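Local coordinates for transcriptional activator PlcR protein (Bacillus thuringiensis, PDB 3U3W) that activates transcription as a quorum-sensing virulence regulator, binding DNA through a helix-turn-helix domain when its tetratricopeptide-repeat domain holds the signal peptide PapR, at residues F111-Q116 with Q144-I149; Y156-I161 with L182-A187; G169-G174 with A203-L208. All blocks are in the same frame, centred on the assembly; numbering follows the deposited sequence. Where two conformers were deposited one is given.

Contact 1: residues F111-Q116 with Q144-I149; sequences FQQFLQ and QQLTGI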
loop_
_atom_site.group_PDB
_atom_site.type_symbol
_atom_site.label_atom_id
_atom_site.label_comp_id
_atom_site.label_asym_id
_atom_site.label_seq_id
_atom_site.Cartn_x
_atom_site.Cartn_y
_atom_site.Cartn_z
ATOM N N PHE A 111 8.163 14.346 -12.377
ATOM C CA PHE A 111 8.349 13.165 -13.223
ATOM C C PHE A 111 9.745 13.195 -13.856
ATOM O O PHE A 111 10.403 12.160 -13.952
ATOM C CB PHE A 111 7.248 13.029 -14.289
ATOM C CG PHE A 111 7.312 11.729 -15.085
ATOM C CD1 PHE A 111 7.228 10.495 -14.449
ATOM C CD2 PHE A 111 7.437 11.745 -16.470
ATOM C CE1 PHE A 111 7.275 9.294 -15.182
ATOM C CE2 PHE A 111 7.490 10.551 -17.208
ATOM C CZ PHE A 111 7.408 9.332 -16.559
ATOM N N GLN A 112 10.204 14.372 -14.277
ATOM C CA GLN A 112 11.549 14.482 -14.838
ATOM C C GLN A 112 12.589 14.093 -13.789
ATOM O O GLN A 112 13.553 13.398 -14.101
ATOM C CB GLN A 112 11.825 15.883 -15.403
ATOM C CG GLN A 112 10.930 16.269 -16.584
ATOM C CD GLN A 112 11.645 16.235 -17.933
ATOM O OE1 GLN A 112 11.613 15.229 -18.642
ATOM N NE2 GLN A 112 12.274 17.350 -18.300
ATOM N N GLN A 113 12.382 14.525 -12.547
ATOM C CA GLN A 113 13.287 14.160 -11.466
ATOM C C GLN A 113 13.340 12.655 -11.234
ATOM O O GLN A 113 14.412 12.093 -11.013
ATOM C CB GLN A 113 12.906 14.868 -10.182
ATOM C CG GLN A 113 13.975 14.768 -9.130
ATOM C CD GLN A 113 13.461 15.183 -7.787
ATOM O OE1 GLN A 113 12.440 14.680 -7.343
ATOM N NE2 GLN A 113 14.144 16.120 -7.135
ATOM N N PHE A 114 12.179 12.011 -11.289
ATOM C CA PHE A 114 12.109 10.567 -11.167
ATOM C C PHE A 114 12.909 9.871 -12.291
ATOM O O PHE A 114 13.680 8.949 -12.038
ATOM C CB PHE A 114 10.648 10.098 -11.185
ATOM C CG PHE A 114 10.508 8.616 -11.327
ATOM C CD1 PHE A 114 10.525 7.802 -10.209
ATOM C CD2 PHE A 114 10.437 8.035 -12.578
ATOM C CE1 PHE A 114 10.427 6.430 -10.337
ATOM C CE2 PHE A 114 10.342 6.662 -12.721
ATOM C CZ PHE A 114 10.340 5.853 -11.601
ATOM N N LEU A 115 12.724 10.316 -13.533
ATOM C CA LEU A 115 13.472 9.760 -14.669
ATOM C C LEU A 115 14.996 9.894 -14.502
ATOM O O LEU A 115 15.743 8.936 -14.696
ATOM C CB LEU A 115 13.042 10.438 -15.969
ATOM C CG LEU A 115 11.571 10.379 -16.391
ATOM C CD1 LEU A 115 11.345 11.357 -17.535
ATOM C CD2 LEU A 115 11.123 8.949 -16.754
ATOM N N GLN A 116 15.434 11.095 -14.150
ATOM C CA GLN A 116 16.848 11.397 -13.958
ATOM C C GLN A 116 17.474 10.578 -12.830
ATOM O O GLN A 116 18.533 9.978 -13.019
ATOM C CB GLN A 116 17.050 12.901 -13.716
ATOM C CG GLN A 116 16.662 13.757 -14.923
ATOM C CD GLN A 116 17.181 15.182 -14.844
ATOM O OE1 GLN A 116 16.723 15.980 -14.021
ATOM N NE2 GLN A 116 18.143 15.511 -15.703
ATOM N N GLN A 144 17.351 20.749 -5.950
ATOM C CA GLN A 144 16.131 21.265 -6.578
ATOM C C GLN A 144 15.088 21.641 -5.532
ATOM O O GLN A 144 14.239 22.492 -5.786
ATOM C CB GLN A 144 15.506 20.249 -7.541
ATOM C CG GLN A 144 16.277 20.010 -8.820
ATOM C CD GLN A 144 15.497 19.174 -9.819
ATOM O OE1 GLN A 144 15.761 17.983 -9.987
ATOM N NE2 GLN A 144 14.528 19.794 -10.488
ATOM N N GLN A 145 15.147 21.003 -4.362
ATOM C CA GLN A 145 14.142 21.209 -3.315
ATOM C C GLN A 145 12.743 21.051 -3.907
ATOM O O GLN A 145 11.842 21.868 -3.675
ATOM C CB GLN A 145 14.289 22.598 -2.678
ATOM C CG GLN A 145 15.721 23.013 -2.356
ATOM C CD GLN A 145 16.091 22.817 -0.895
ATOM O OE1 GLN A 145 15.925 21.729 -0.335
ATOM N NE2 GLN A 145 16.600 23.877 -0.269
ATOM N N LEU A 146 12.573 19.996 -4.691
ATOM C CA LEU A 146 11.325 19.766 -5.398
ATOM C C LEU A 146 10.233 19.328 -4.432
ATOM O O LEU A 146 10.454 18.463 -3.581
ATOM C CB LEU A 146 11.522 18.720 -6.495
ATOM C CG LEU A 146 10.639 18.829 -7.736
ATOM C CD1 LEU A 146 10.412 20.286 -8.086
ATOM C CD2 LEU A 146 11.299 18.102 -8.894
ATOM N N THR A 147 9.062 19.946 -4.571
ATOM C CA THR A 147 7.899 19.635 -3.743
ATOM C C THR A 147 7.257 18.315 -4.179
ATOM O O THR A 147 7.686 17.241 -3.752
ATOM C CB THR A 147 6.860 20.784 -3.800
ATOM O OG1 THR A 147 6.382 20.949 -5.146
ATOM C CG2 THR A 147 7.486 22.101 -3.312
ATOM N N GLY A 148 6.229 18.400 -5.019
ATOM C CA GLY A 148 5.645 17.220 -5.640
ATOM C C GLY A 148 4.560 16.443 -4.894
ATOM O O GLY A 148 4.332 16.611 -3.697
ATOM N N ILE A 149 3.899 15.564 -5.632
ATOM C CA ILE A 149 2.856 14.702 -5.096
ATOM C C ILE A 149 3.442 13.613 -4.201
ATOM O O ILE A 149 2.990 13.424 -3.063
ATOM C CB ILE A 149 2.054 14.032 -6.241
ATOM C CG1 ILE A 149 1.419 15.091 -7.153
ATOM C CG2 ILE A 149 0.990 13.083 -5.680
ATOM C CD1 ILE A 149 0.355 15.912 -6.473
HETATM O O HOH W 1 14.405 17.799 -4.667
HETATM O O HOH W 2 14.768 16.990 -12.333
#
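Gln113 meets Leu146 and Gln144 in a helix-to-loop contact of the helical-repeat domain, where the loop leaving helix 131-143 passes alongside helix 109-125. It is small and glutamine-rich, partly packed and partly bridged by water. The chain of Gln113 runs straight out from its helix, CG anti to the backbone N (chi1 -167°), and this carries the amide past the leucine. CD2 of Leu146 lies against the flank of that chain, 3.8 Å from both CB and CD of Gln113, while NE2 of Gln113 reaches on to CB of Leu146 at 3.7 Å. Gln144 slides past Gln113 in the opposite direction, the amide planes 83° apart, and its OE1 stays 3.8 Å from Gln113 NE2, too far for a direct bond.

Two waters make the polar connections instead. One accepts hydrogen bonds from Gln113 NE2 at 3.0 Å and from Leu146 N at 2.9 Å, tying the side-chain amide to the loop backbone after Gln145, whose positive phi ends the helical run. The other donates to OE1 of Gln116 and to OE1 of Gln144, the latter at 2.7 Å. The OE1 end of Gln113 is held by Gln153 at the start of helix 153-167, and its NE2 also makes a weak bond to Leu141 O. Farther along the same loop, Thr147 packs on Ala54 and Ile149 on Gln50, both of the second subunit. With both ends of its amide engaged, the buried Gln113 has its flip fixed by its partners, while its stem and the flank of its amide still serve as a surface for Leu146.

Contact 2: residues Y156-I161 with L182-A187; sequences YIENAI and LKQLEA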
loop_
_atom_site.group_PDB
_atom_site.type_symbol
_atom_site.label_atom_id
_atom_site.label_comp_id
_atom_site.label_asym_id
_atom_site.label_seq_id
_atom_site.Cartn_x
_atom_site.Cartn_y
_atom_site.Cartn_z
ATOM N N TYR A 156 14.051 8.704 -1.383
ATOM C CA TYR A 156 14.493 7.639 -2.275
ATOM C C TYR A 156 15.851 7.977 -2.917
ATOM O O TYR A 156 16.723 7.119 -3.061
ATOM C CB TYR A 156 13.462 7.392 -3.363
ATOM C CG TYR A 156 12.086 7.001 -2.872
ATOM C CD1 TYR A 156 11.909 6.417 -1.629
ATOM C CD2 TYR A 156 10.955 7.212 -3.670
ATOM C CE1 TYR A 156 10.635 6.051 -1.179
ATOM C CE2 TYR A 156 9.698 6.860 -3.241
ATOM C CZ TYR A 156 9.537 6.274 -1.989
ATOM O OH TYR A 156 8.285 5.913 -1.541
ATOM N N ILE A 157 16.020 9.239 -3.292
ATOM C CA ILE A 157 17.283 9.723 -3.837
ATOM C C ILE A 157 18.413 9.679 -2.775
ATOM O O ILE A 157 19.541 9.252 -3.061
ATOM C CB ILE A 157 17.093 11.128 -4.476
ATOM C CG1 ILE A 157 16.167 11.017 -5.697
ATOM C CG2 ILE A 157 18.437 11.738 -4.903
ATOM C CD1 ILE A 157 15.644 12.344 -6.219
ATOM N N GLU A 158 18.101 10.080 -1.544
ATOM C CA GLU A 158 19.065 9.953 -0.460
ATOM C C GLU A 158 19.484 8.512 -0.208
ATOM O O GLU A 158 20.644 8.247 0.129
ATOM C CB GLU A 158 18.536 10.600 0.816
ATOM C CG GLU A 158 18.571 12.119 0.750
ATOM C CD GLU A 158 17.745 12.764 1.841
ATOM O OE1 GLU A 158 17.061 13.774 1.567
ATOM O OE2 GLU A 158 17.779 12.260 2.976
ATOM N N ASN A 159 18.547 7.581 -0.374
ATOM C CA ASN A 159 18.851 6.183 -0.161
ATOM C C ASN A 159 19.834 5.710 -1.218
ATOM O O ASN A 159 20.813 5.055 -0.888
ATOM C CB ASN A 159 17.579 5.313 -0.133
ATOM C CG ASN A 159 17.895 3.811 -0.159
ATOM O OD1 ASN A 159 18.218 3.193 0.858
ATOM N ND2 ASN A 159 17.837 3.237 -1.329
ATOM N N ALA A 160 19.589 6.046 -2.483
ATOM C CA ALA A 160 20.568 5.763 -3.554
ATOM C C ALA A 160 21.962 6.357 -3.251
ATOM O O ALA A 160 22.971 5.662 -3.316
ATOM C CB ALA A 160 20.056 6.251 -4.919
ATOM N N ILE A 161 22.003 7.635 -2.890
ATOM C CA ILE A 161 23.253 8.256 -2.490
ATOM C C ILE A 161 23.950 7.461 -1.378
ATOM O O ILE A 161 25.142 7.181 -1.462
ATOM C CB ILE A 161 23.039 9.717 -2.052
ATOM C CG1 ILE A 161 22.660 10.586 -3.258
ATOM C CG2 ILE A 161 24.291 10.244 -1.372
ATOM C CD1 ILE A 161 22.157 11.992 -2.904
ATOM N N LEU A 182 16.170 7.288 8.182
ATOM C CA LEU A 182 15.271 6.683 9.170
ATOM C C LEU A 182 14.657 7.723 10.098
ATOM O O LEU A 182 13.505 7.585 10.508
ATOM C CB LEU A 182 15.992 5.606 9.984
ATOM C CG LEU A 182 16.433 4.422 9.110
ATOM C CD1 LEU A 182 17.360 3.471 9.856
ATOM C CD2 LEU A 182 15.216 3.688 8.538
ATOM N N LYS A 183 15.433 8.761 10.409
ATOM C CA LYS A 183 14.997 9.863 11.264
ATOM C C LYS A 183 13.954 10.745 10.573
ATOM O O LYS A 183 12.927 11.081 11.158
ATOM C CB LYS A 183 16.212 10.696 11.702
ATOM C CG LYS A 183 15.905 11.823 12.684
ATOM C CD LYS A 183 17.186 12.467 13.217
ATOM C CE LYS A 183 16.899 13.433 14.375
ATOM N NZ LYS A 183 15.899 14.495 14.038
ATOM N N GLN A 184 14.232 11.117 9.329
ATOM C CA GLN A 184 13.287 11.861 8.508
ATOM C C GLN A 184 11.991 11.086 8.294
ATOM O O GLN A 184 10.938 11.696 8.149
ATOM C CB GLN A 184 13.914 12.218 7.153
ATOM C CG GLN A 184 15.105 13.173 7.245
ATOM C CD GLN A 184 15.813 13.374 5.912
ATOM O OE1 GLN A 184 15.240 13.918 4.970
ATOM N NE2 GLN A 184 17.068 12.940 5.832
ATOM N N LEU A 185 12.077 9.753 8.284
ATOM C CA LEU A 185 10.904 8.888 8.157
ATOM C C LEU A 185 9.997 8.905 9.389
ATOM O O LEU A 185 8.773 8.816 9.260
ATOM C CB LEU A 185 11.322 7.443 7.874
ATOM C CG LEU A 185 11.535 7.060 6.419
ATOM C CD1 LEU A 185 11.756 5.562 6.310
ATOM C CD2 LEU A 185 10.329 7.473 5.600
ATOM N N GLU A 186 10.599 8.992 10.578
ATOM C CA GLU A 186 9.848 9.099 11.834
ATOM C C GLU A 186 8.798 10.187 11.691
ATOM O O GLU A 186 7.629 10.004 12.041
ATOM C CB GLU A 186 10.775 9.476 12.993
ATOM C CG GLU A 186 11.915 8.498 13.270
ATOM C CD GLU A 186 11.513 7.364 14.208
ATOM O OE1 GLU A 186 10.482 7.500 14.913
ATOM O OE2 GLU A 186 12.237 6.341 14.237
ATOM N N ALA A 187 9.247 11.320 11.157
ATOM C CA ALA A 187 8.421 12.501 10.919
ATOM C C ALA A 187 7.313 12.306 9.880
ATOM O O ALA A 187 6.191 12.757 10.082
ATOM C CB ALA A 187 9.308 13.690 10.518
#
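A single hydrogen bond between Gln184 and Glu158 joins segment 156-161 of helix 153-167 to segment 182-187 near the end of helix 171-187, in the tetratricopeptide-like domain. Their nearest CA atoms, of these two residues, are 10.8 Å apart. The side chains come from opposite directions and both are extended beyond CG, spanning the gap. Gln184 NE2 donates to Glu158 OE2 at 3.0 Å, on the syn lone pair of the carboxylate. It is bent, 142° at the hydrogen, and the acceptor sits 25° out of the amide plane.

The tightly packed side belongs to other faces of helix 153-167: Ile157 and Ala160 lie on Trp117 of helix 109-125, and Ile161 on Leu138. Asn159 bonds the bound peptide and Asn201. Between the two segments, by contrast, burial is slight and both bridging residues partly exposed. The side chain of Glu158 also touches Leu142 and Ile181, and Gln184 NE2 bonds weakly to Gln180 O. OE1 of Gln184 also stands 3.6 Å from Glu158 OE2, oxygen against oxygen, the flat groups 31° apart, so the pairing is one-sided. Such a bent surface bond from a neutral amide is likely to add only a modest polar clasp and to leave Glu158 ionised.

Contact 3: residues G169-G174 with A203-L208; sequences GYLKKG and AKALYL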
loop_
_atom_site.group_PDB
_atom_site.type_symbol
_atom_site.label_atom_id
_atom_site.label_comp_id
_atom_site.label_asym_id
_atom_site.label_seq_id
_atom_site.Cartn_x
_atom_site.Cartn_y
_atom_site.Cartn_z
ATOM N N GLY A 169 33.328 2.073 -0.255
ATOM C CA GLY A 169 34.255 2.241 0.860
ATOM C C GLY A 169 33.940 3.323 1.890
ATOM O O GLY A 169 34.512 3.323 2.992
ATOM N N TYR A 170 33.038 4.243 1.545
ATOM C CA TYR A 170 32.647 5.328 2.451
ATOM C C TYR A 170 31.565 4.913 3.461
ATOM O O TYR A 170 30.512 5.549 3.563
ATOM C CB TYR A 170 32.198 6.541 1.639
ATOM C CG TYR A 170 33.315 7.108 0.819
ATOM C CD1 TYR A 170 34.158 8.074 1.347
ATOM C CD2 TYR A 170 33.553 6.660 -0.473
ATOM C CE1 TYR A 170 35.202 8.589 0.606
ATOM C CE2 TYR A 170 34.591 7.172 -1.227
ATOM C CZ TYR A 170 35.418 8.135 -0.676
ATOM O OH TYR A 170 36.461 8.656 -1.410
ATOM N N LEU A 171 31.854 3.853 4.210
ATOM C CA LEU A 171 30.929 3.302 5.188
ATOM C C LEU A 171 30.396 4.337 6.178
ATOM O O LEU A 171 29.190 4.437 6.398
ATOM C CB LEU A 171 31.562 2.117 5.913
ATOM C CG LEU A 171 31.818 0.956 4.951
ATOM C CD1 LEU A 171 32.495 -0.198 5.640
ATOM C CD2 LEU A 171 30.494 0.502 4.344
ATOM N N LYS A 172 31.279 5.129 6.755
ATOM C CA LYS A 172 30.827 6.104 7.730
ATOM C C LYS A 172 29.830 7.083 7.109
ATOM O O LYS A 172 28.795 7.394 7.693
ATOM C CB LYS A 172 32.007 6.853 8.347
ATOM C CG LYS A 172 31.580 7.864 9.407
ATOM C CD LYS A 172 32.624 8.958 9.606
ATOM C CE LYS A 172 32.459 9.622 10.967
ATOM N NZ LYS A 172 32.683 8.652 12.094
ATOM N N LYS A 173 30.136 7.576 5.921
ATOM C CA LYS A 173 29.241 8.530 5.301
ATOM C C LYS A 173 27.904 7.850 4.969
ATOM O O LYS A 173 26.839 8.443 5.133
ATOM C CB LYS A 173 29.887 9.137 4.059
ATOM C CG LYS A 173 29.982 10.660 4.077
ATOM C CD LYS A 173 30.823 11.146 2.892
ATOM C CE LYS A 173 31.199 12.621 3.001
ATOM N NZ LYS A 173 32.170 13.033 1.928
ATOM N N GLY A 174 27.966 6.597 4.527
ATOM C CA GLY A 174 26.771 5.876 4.145
ATOM C C GLY A 174 25.886 5.592 5.341
ATOM O O GLY A 174 24.681 5.875 5.331
ATOM N N ALA A 203 21.731 -2.245 7.101
ATOM C CA ALA A 203 22.270 -3.485 7.660
ATOM C C ALA A 203 23.466 -3.961 6.857
ATOM O O ALA A 203 24.455 -4.387 7.436
ATOM C CB ALA A 203 21.230 -4.556 7.719
ATOM N N LYS A 204 23.377 -3.883 5.528
ATOM C CA LYS A 204 24.485 -4.289 4.675
ATOM C C LYS A 204 25.739 -3.458 4.964
ATOM O O LYS A 204 26.824 -4.009 5.092
ATOM C CB LYS A 204 24.116 -4.211 3.183
ATOM C CG LYS A 204 23.161 -5.307 2.707
ATOM C CD LYS A 204 22.787 -5.102 1.229
ATOM C CE LYS A 204 24.007 -5.222 0.331
ATOM N NZ LYS A 204 24.576 -6.582 0.455
ATOM N N ALA A 205 25.569 -2.141 5.050
ATOM C CA ALA A 205 26.645 -1.213 5.397
ATOM C C ALA A 205 27.284 -1.466 6.791
ATOM O O ALA A 205 28.507 -1.436 6.931
ATOM C CB ALA A 205 26.154 0.244 5.267
ATOM N N LEU A 206 26.455 -1.703 7.804
ATOM C CA LEU A 206 26.931 -2.063 9.136
ATOM C C LEU A 206 27.762 -3.335 9.073
ATOM O O LEU A 206 28.835 -3.424 9.691
ATOM C CB LEU A 206 25.756 -2.218 10.125
ATOM C CG LEU A 206 25.037 -0.891 10.438
ATOM C CD1 LEU A 206 23.618 -1.066 10.956
ATOM C CD2 LEU A 206 25.858 -0.039 11.408
ATOM N N TYR A 207 27.271 -4.316 8.319
ATOM C CA TYR A 207 27.988 -5.571 8.151
ATOM C C TYR A 207 29.350 -5.335 7.475
ATOM O O TYR A 207 30.350 -5.921 7.870
ATOM C CB TYR A 207 27.152 -6.557 7.342
ATOM C CG TYR A 207 27.777 -7.930 7.139
ATOM C CD1 TYR A 207 28.818 -8.126 6.221
ATOM C CD2 TYR A 207 27.308 -9.037 7.845
ATOM C CE1 TYR A 207 29.374 -9.385 6.027
ATOM C CE2 TYR A 207 27.862 -10.287 7.671
ATOM C CZ TYR A 207 28.891 -10.460 6.755
ATOM O OH TYR A 207 29.426 -11.720 6.582
ATOM N N LEU A 208 29.392 -4.481 6.456
ATOM C CA LEU A 208 30.652 -4.252 5.744
ATOM C C LEU A 208 31.661 -3.569 6.676
ATOM O O LEU A 208 32.871 -3.715 6.504
ATOM C CB LEU A 208 30.442 -3.422 4.471
ATOM C CG LEU A 208 29.744 -4.102 3.283
ATOM C CD1 LEU A 208 29.459 -3.091 2.173
ATOM C CD2 LEU A 208 30.566 -5.290 2.740
#
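The antiparallel helix stack of the tetratricopeptide-like domain brings the first turn of helix 171-187 against the last turn of helix 192-208, with Leu171 lying across Ala205 and Leu208. The backbones come close here, the CA atoms of Leu171 and Ala205 being 6.2 Å apart. Leu171 carries the contact with its two methyl groups. CG lies beside the backbone N (chi1 -65°), and the branch then spreads over the final helical turn: CD1 touches the main chain of Leu208, 3.6 Å from its C, and CD2 settles 3.8 Å from Ala205 O. CD2 is also 3.9 Å from CB of Leu208 and 4.4 Å from CB of Ala205. The two leucine side chains cross at about a right angle, and it is the CB end of Leu208 that is met.

The residues beside this join are small: Gly174, one turn along from Tyr170, faces Ala205 without a side chain, and Ala205 offers just a methyl, which also packs on Ala166, Ile175 and Phe178. Tyr170 is the N-cap residue and the centre of an inverse gamma turn, and its carbonyl accepts the bond from Gly174 N at 2.9 Å. The bound peptide adjoins the same end of helix 192-208: Lys204 bonds through NZ to the peptide backbone and makes a cation-pi contact with one of its aromatic side chains, and Leu208 itself packs on an aromatic side chain of the peptide. The contact is methyl against methylene, methyl and the carbonyl-bearing backbone, so dispersion and exclusion of water hold it rather than directional bonds.

All three contacts lie in the helical-repeat domain. Contacts 1 and 2 follow one another along the chain and touch directly, Gln113 CD resting 3.9 Å from Ile157 CD1, with their centres 15 Å apart. Contacts 2 and 3 interleave in sequence and share helix 171-187, one near its end and one at its start; they come within about 6 Å at their nearest atoms. Both also border the bound peptide, through Asn159 and Ala160 in contact 2 and through Lys204 and Leu208 in contact 3. Contact 1 instead faces the second subunit and is nearest to the DNA, about 18 Å between nearest atoms, against about 45 Å for contact 3.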